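PDB 3RJ2: uncharacterized protein from Singapore grouper iridovirus, which binds histone H3 and may thereby act on host chromatin during infection. Local coordinates for residues L74-G77 with V81-G84; T19-N24 with W32-K37; N8-F11 with K17-T20. All coordinates share one frame; numbering follows the deposited sequence.

Contact 1: residues L74-G77 with V81-G84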
# COMPACT_ATOMS: atom_id res chain seq x y z
N LEU A 74 -4.16 8.44 0.25
CA LEU A 74 -3.42 9.23 1.23
C LEU A 74 -2.78 10.44 0.53
O LEU A 74 -1.96 10.26 -0.37
CB LEU A 74 -2.37 8.36 1.92
CG LEU A 74 -2.85 6.99 2.44
CD1 LEU A 74 -1.75 6.29 3.20
CD2 LEU A 74 -4.12 7.10 3.31
N ASN A 75 -3.19 11.64 0.91
CA ASN A 75 -2.68 12.87 0.32
C ASN A 75 -1.74 13.62 1.27
O ASN A 75 -2.14 13.98 2.39
CB ASN A 75 -3.86 13.75 -0.11
CG ASN A 75 -4.64 13.14 -1.26
OD1 ASN A 75 -4.10 12.92 -2.33
ND2 ASN A 75 -5.91 12.86 -1.04
N HIS A 76 -0.50 13.84 0.85
CA HIS A 76 0.50 14.47 1.74
C HIS A 76 0.22 15.94 2.05
O HIS A 76 0.52 16.41 3.15
CB HIS A 76 1.92 14.32 1.19
CG HIS A 76 2.62 13.10 1.68
ND1 HIS A 76 2.28 11.83 1.26
CD2 HIS A 76 3.63 12.94 2.56
CE1 HIS A 76 3.06 10.95 1.86
NE2 HIS A 76 3.89 11.60 2.66
N GLY A 77 -0.36 16.67 1.10
CA GLY A 77 -0.47 18.13 1.25
C GLY A 77 0.90 18.72 1.58
O GLY A 77 1.90 18.33 0.97
N VAL A 81 5.87 13.85 6.00
CA VAL A 81 5.56 12.64 6.76
C VAL A 81 4.07 12.67 7.11
O VAL A 81 3.61 13.54 7.86
CB VAL A 81 6.44 12.50 8.02
CG1 VAL A 81 6.01 11.29 8.86
CG2 VAL A 81 7.92 12.40 7.63
N LEU A 82 3.33 11.72 6.54
CA LEU A 82 1.88 11.69 6.67
C LEU A 82 1.45 10.55 7.57
O LEU A 82 1.75 9.40 7.31
CB LEU A 82 1.21 11.56 5.28
CG LEU A 82 -0.29 11.33 5.18
CD1 LEU A 82 -1.06 12.50 5.75
CD2 LEU A 82 -0.68 11.13 3.73
N GLU A 83 0.74 10.89 8.64
CA GLU A 83 0.33 9.95 9.65
C GLU A 83 -1.17 9.97 9.80
O GLU A 83 -1.83 11.02 9.62
CB GLU A 83 1.04 10.25 10.98
CG GLU A 83 2.57 10.18 10.86
CD GLU A 83 3.33 10.20 12.18
OE1 GLU A 83 2.87 10.85 13.15
OE2 GLU A 83 4.43 9.57 12.24
N GLY A 84 -1.72 8.81 10.13
CA GLY A 84 -3.14 8.70 10.31
C GLY A 84 -3.53 7.25 10.45
O GLY A 84 -2.69 6.38 10.58
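Leu82 lays its CB over the imidazole face of His76, a contact made where the chain passes from one sheet of a beta sandwich to the other. Leu74 and Asn75 close strand 68-75, an edge strand of the mixed sheet, and His76 and Gly77 begin the turn, while 81-84 begin 81-87, an edge strand of the antiparallel one. No hydrogen bond joins the two segments, and the join rests on van der Waals and CH-pi contacts, most of them made by the Leu82 side chain. In the CH-pi contact, Leu82 CB stands 3.8 Å from the centroid of the His76 ring, only 12° off its normal, while Val81 N lies near the ring plane at its edge. Beyond CB, the leucine CG lies opposite the backbone N (chi1 172°), and the chain thus reaches across to strand 68-75. There CD2 packs on Leu74 CB at 3.7 Å.

The next shell fixes both partners. His57 meets the His76 ring nearly perpendicularly, and His76 NE2 makes a weak hydrogen bond with Val49 O. Strand 44-50 also holds Leu82 through a backbone bond with Val49. Both leucine methyls border one carbonyl oxygen: Asn75 O is 3.5 Å from Leu82 CD2 and 3.8 Å from Leu82 CD1.

Contact 2: residues T19-N24 with W32-K37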
# COMPACT_ATOMS: atom_id res chain seq x y z
N THR A 19 0.53 -5.46 14.64
CA THR A 19 1.55 -6.08 13.81
C THR A 19 2.16 -4.95 12.98
O THR A 19 1.48 -4.29 12.20
CB THR A 19 0.95 -7.18 12.91
OG1 THR A 19 0.40 -8.22 13.73
CG2 THR A 19 1.99 -7.79 11.95
N THR A 20 3.44 -4.70 13.20
CA THR A 20 4.12 -3.64 12.50
C THR A 20 4.83 -4.19 11.27
O THR A 20 5.49 -5.23 11.33
CB THR A 20 5.10 -2.90 13.42
OG1 THR A 20 4.40 -2.45 14.58
CG2 THR A 20 5.71 -1.68 12.70
N ILE A 21 4.66 -3.49 10.15
CA ILE A 21 5.36 -3.82 8.93
C ILE A 21 6.00 -2.55 8.40
O ILE A 21 5.36 -1.51 8.33
CB ILE A 21 4.41 -4.43 7.89
CG1 ILE A 21 3.87 -5.77 8.42
CG2 ILE A 21 5.11 -4.61 6.54
CD1 ILE A 21 2.77 -6.34 7.64
N LEU A 22 7.29 -2.64 8.07
CA LEU A 22 8.00 -1.50 7.52
C LEU A 22 8.20 -1.77 6.04
O LEU A 22 8.98 -2.64 5.67
CB LEU A 22 9.35 -1.31 8.23
CG LEU A 22 9.88 0.09 8.52
CD1 LEU A 22 11.37 0.02 8.88
CD2 LEU A 22 9.67 1.05 7.38
N VAL A 23 7.51 -1.03 5.18
CA VAL A 23 7.56 -1.34 3.74
C VAL A 23 8.93 -1.20 3.04
O VAL A 23 9.49 -2.21 2.60
CB VAL A 23 6.41 -0.71 2.96
CG1 VAL A 23 6.55 -1.03 1.50
CG2 VAL A 23 5.08 -1.27 3.48
N ASN A 24 9.49 -0.01 2.92
CA ASN A 24 10.72 0.12 2.12
C ASN A 24 11.99 0.58 2.88
O ASN A 24 12.00 1.65 3.45
CB ASN A 24 10.42 1.04 0.93
CG ASN A 24 11.66 1.46 0.18
OD1 ASN A 24 12.57 0.67 -0.05
ND2 ASN A 24 11.70 2.72 -0.23
N TRP A 32 6.77 2.20 -5.92
CA TRP A 32 6.60 0.78 -5.66
C TRP A 32 5.15 0.42 -5.38
O TRP A 32 4.30 1.30 -5.20
CB TRP A 32 7.54 0.27 -4.54
CG TRP A 32 7.54 1.09 -3.28
CD1 TRP A 32 8.52 1.96 -2.86
CD2 TRP A 32 6.53 1.10 -2.25
NE1 TRP A 32 8.18 2.51 -1.65
CE2 TRP A 32 6.97 2.01 -1.26
CE3 TRP A 32 5.31 0.44 -2.08
CZ2 TRP A 32 6.21 2.28 -0.10
CZ3 TRP A 32 4.55 0.71 -0.93
CH2 TRP A 32 5.01 1.62 0.04
N ILE A 33 4.87 -0.88 -5.40
CA ILE A 33 3.56 -1.42 -5.03
C ILE A 33 3.86 -2.48 -3.98
O ILE A 33 4.86 -3.20 -4.06
CB ILE A 33 2.83 -2.04 -6.24
CG1 ILE A 33 2.59 -0.98 -7.32
CG2 ILE A 33 1.50 -2.66 -5.82
CD1 ILE A 33 2.09 -1.56 -8.64
N TRP A 34 3.00 -2.53 -2.97
CA TRP A 34 3.15 -3.47 -1.89
C TRP A 34 1.84 -4.23 -1.68
O TRP A 34 0.77 -3.63 -1.63
CB TRP A 34 3.55 -2.70 -0.63
CG TRP A 34 3.64 -3.49 0.63
CD1 TRP A 34 4.69 -4.26 1.04
CD2 TRP A 34 2.66 -3.54 1.67
NE1 TRP A 34 4.41 -4.81 2.28
CE2 TRP A 34 3.18 -4.38 2.69
CE3 TRP A 34 1.38 -2.98 1.84
CZ2 TRP A 34 2.46 -4.65 3.88
CZ3 TRP A 34 0.67 -3.26 3.03
CH2 TRP A 34 1.22 -4.08 4.03
N THR A 35 1.96 -5.55 -1.59
CA THR A 35 0.83 -6.45 -1.34
C THR A 35 1.03 -7.28 -0.06
O THR A 35 2.10 -7.85 0.15
CB THR A 35 0.62 -7.43 -2.53
OG1 THR A 35 0.47 -6.67 -3.73
CG2 THR A 35 -0.63 -8.28 -2.32
N TYR A 36 0.01 -7.34 0.77
CA TYR A 36 0.09 -8.07 2.04
C TYR A 36 -1.14 -8.93 2.21
O TYR A 36 -2.26 -8.42 2.28
CB TYR A 36 0.21 -7.07 3.19
CG TYR A 36 0.23 -7.63 4.60
CD1 TYR A 36 0.93 -8.80 4.92
CD2 TYR A 36 -0.39 -6.94 5.64
CE1 TYR A 36 0.97 -9.29 6.24
CE2 TYR A 36 -0.36 -7.42 6.95
CZ TYR A 36 0.33 -8.58 7.24
OH TYR A 36 0.35 -9.03 8.54
N LYS A 37 -0.92 -10.24 2.28
CA LYS A 37 -1.97 -11.19 2.61
C LYS A 37 -2.07 -11.27 4.12
O LYS A 37 -1.08 -11.54 4.79
CB LYS A 37 -1.64 -12.58 2.05
CG LYS A 37 -2.79 -13.57 2.15
CD LYS A 37 -2.38 -14.96 1.71
CE LYS A 37 -3.45 -15.97 2.10
NZ LYS A 37 -3.28 -17.26 1.34
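Three CH-pi contacts carry this meeting of the two sheets of a beta sandwich, with Val23 and Ile21 reaching across to Trp32, Trp34 and Tyr36. Val23 divides its two methyls between the indoles. CG1 sits over the six-membered ring of Trp32, 3.6 Å from its centroid, and CG2 stands over the five-membered ring of Trp34, 4° off the normal. Ile21 CD1 lies over the phenol of Tyr36, with CZ 3.3 Å from it. Trp32 reaches Val23 from the crowded position between its backbone N and carbonyl carbon (chi1 50°).

Other apolar contacts fill in between. Ile21 CG2 meets Trp34 CZ2 obliquely at 3.8 Å, and the opposite faces of the Trp34 ring receive Val23 CG2 and Tyr36 CB.

Polar groups are served elsewhere. Trp32 NE1 and Asn24 ND2 both donate to Ile5 O, and Asn24 ND2 also to Trp27 O; Trp34 NE1 donates to Glu117 OE1, and Tyr36 OH bonds with Tyr42 OH. The strand axes stay 11.0 Å apart, and no hydrogen bond links the segments directly. Cohesion here therefore comes from methyl groups on aromatic faces, while the buried indole N-H groups and the phenol hydroxyl find their hydrogen bonds with residues outside the two segments.

Contact 3: residues N8-F11 with K17-T20; sequences NCEF and KKTT
Phe11 and Thr19 form a hydrogen-bonded antiparallel pair, and the neighbouring Glu10 and Thr20 a non-hydrogen-bonded one whose CA atoms are 4.4 Å apart. Phe11 N donates to Thr19 O at 2.9 Å, and Thr19 N returns a nearly straight bond to Phe11 O (171° at the hydrogen). Weaker CA-H...O contacts supplement these: Thr20 CA approaches Cys9 O, Glu10 CA approaches Thr19 O, and Lys18 CA approaches Phe11 O.

On the face bearing Glu10 and Thr20, the two side chains run side by side and point the same way, Thr20 OG1 lying 3.7 Å from Glu10 CG. Thr20 CG2, set anti to its own backbone N, turns instead to the amide of Asn8, where OD1 is 3.8 Å away. This is the beta hairpin made by strands 6-12 and 18-22, the second of which is an outermost strand of the antiparallel sheet.

Lys18 crosses Glu10 obliquely. Its aliphatic part makes the nearer approach, with CD 3.5 Å from Glu10 OE1; the bend at chi3 (-83°) leaves NZ in a long salt bridge, 3.9 Å from the same oxygen. Arg46 NE forms a second, weak ion pair with that oxygen, so the carboxylate probably feels two positive charges at long range rather than one close partner. Lys17 turns away from strand 6-12, and its NZ pairs with Glu40 OE2. On the other face, Phe11 CB lies 3.9 Å from Thr19 O, while the phenyl ring leads away from the hairpin toward the interior, meeting Tyr42 and Leu45.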
# COMPACT_ATOMS: atom_id res chain seq x y z
N ASN A 8 5.47 2.98 7.42
CA ASN A 8 5.40 2.20 8.64
C ASN A 8 3.92 1.89 8.88
O ASN A 8 3.14 2.80 9.19
CB ASN A 8 6.03 2.99 9.81
CG ASN A 8 6.14 2.15 11.10
OD1 ASN A 8 5.16 1.97 11.83
ND2 ASN A 8 7.34 1.64 11.38
N CYS A 9 3.54 0.63 8.70
CA CYS A 9 2.16 0.19 8.87
C CYS A 9 1.98 -0.65 10.12
O CYS A 9 2.61 -1.72 10.25
CB CYS A 9 1.67 -0.62 7.67
SG CYS A 9 1.95 0.15 6.06
N GLU A 10 1.13 -0.17 11.03
CA GLU A 10 0.64 -0.95 12.17
C GLU A 10 -0.77 -1.46 11.89
O GLU A 10 -1.73 -0.70 11.88
CB GLU A 10 0.62 -0.13 13.47
CG GLU A 10 1.98 0.23 14.02
CD GLU A 10 1.92 0.96 15.38
OE1 GLU A 10 0.87 1.56 15.72
OE2 GLU A 10 2.95 0.94 16.10
N PHE A 11 -0.87 -2.76 11.65
CA PHE A 11 -2.13 -3.46 11.50
C PHE A 11 -2.56 -3.93 12.86
O PHE A 11 -1.78 -4.57 13.56
CB PHE A 11 -2.00 -4.63 10.53
CG PHE A 11 -1.91 -4.21 9.10
CD1 PHE A 11 -0.69 -4.07 8.48
CD2 PHE A 11 -3.07 -3.92 8.39
CE1 PHE A 11 -0.60 -3.68 7.16
CE2 PHE A 11 -2.99 -3.52 7.06
CZ PHE A 11 -1.76 -3.40 6.44
N LYS A 17 -3.92 -6.03 19.47
CA LYS A 17 -2.55 -6.45 19.26
C LYS A 17 -2.11 -5.89 17.92
O LYS A 17 -2.84 -6.00 16.93
CB LYS A 17 -2.45 -7.97 19.27
CG LYS A 17 -1.04 -8.50 19.22
CD LYS A 17 -1.00 -9.90 18.61
CE LYS A 17 -1.28 -9.84 17.11
NZ LYS A 17 -1.38 -11.17 16.45
N LYS A 18 -0.94 -5.26 17.89
CA LYS A 18 -0.45 -4.61 16.67
C LYS A 18 0.63 -5.42 15.96
O LYS A 18 1.51 -5.99 16.59
CB LYS A 18 0.05 -3.18 16.95
CG LYS A 18 -1.05 -2.29 17.51
CD LYS A 18 -0.60 -0.85 17.75
CE LYS A 18 0.10 -0.69 19.09
NZ LYS A 18 0.12 0.74 19.51
N THR A 19 0.53 -5.46 14.64
CA THR A 19 1.55 -6.08 13.81
C THR A 19 2.16 -4.95 12.98
O THR A 19 1.48 -4.29 12.20
CB THR A 19 0.95 -7.18 12.91
OG1 THR A 19 0.40 -8.22 13.73
CG2 THR A 19 1.99 -7.79 11.95
N THR A 20 3.44 -4.70 13.20
CA THR A 20 4.12 -3.64 12.50
C THR A 20 4.83 -4.19 11.27
O THR A 20 5.49 -5.23 11.33
CB THR A 20 5.10 -2.90 13.42
OG1 THR A 20 4.40 -2.45 14.58
CG2 THR A 20 5.71 -1.68 12.70

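Contacts 2 and 3 are continuous: they share Thr19 and Thr20, and their centres lie 10 Å apart. Strand 18-22 pairs by backbone with 6-12 and packs by side chain on 31-37. The ladder of contact 3 goes on into contact 2 through a probable hydrogen bond from Ile21 N to Cys9 O (2.7 Å), while Phe11 CE1 packs 3.6 Å from Trp34 CH2. Contact 1 sits apart, its centre about 17 Å from each of the others; its nearest atoms are about 9 Å from contact 2 and 7 Å from contact 3. It joins 81-87, the other outermost strand of the antiparallel sheet, to 68-75 at the edge of the mixed one.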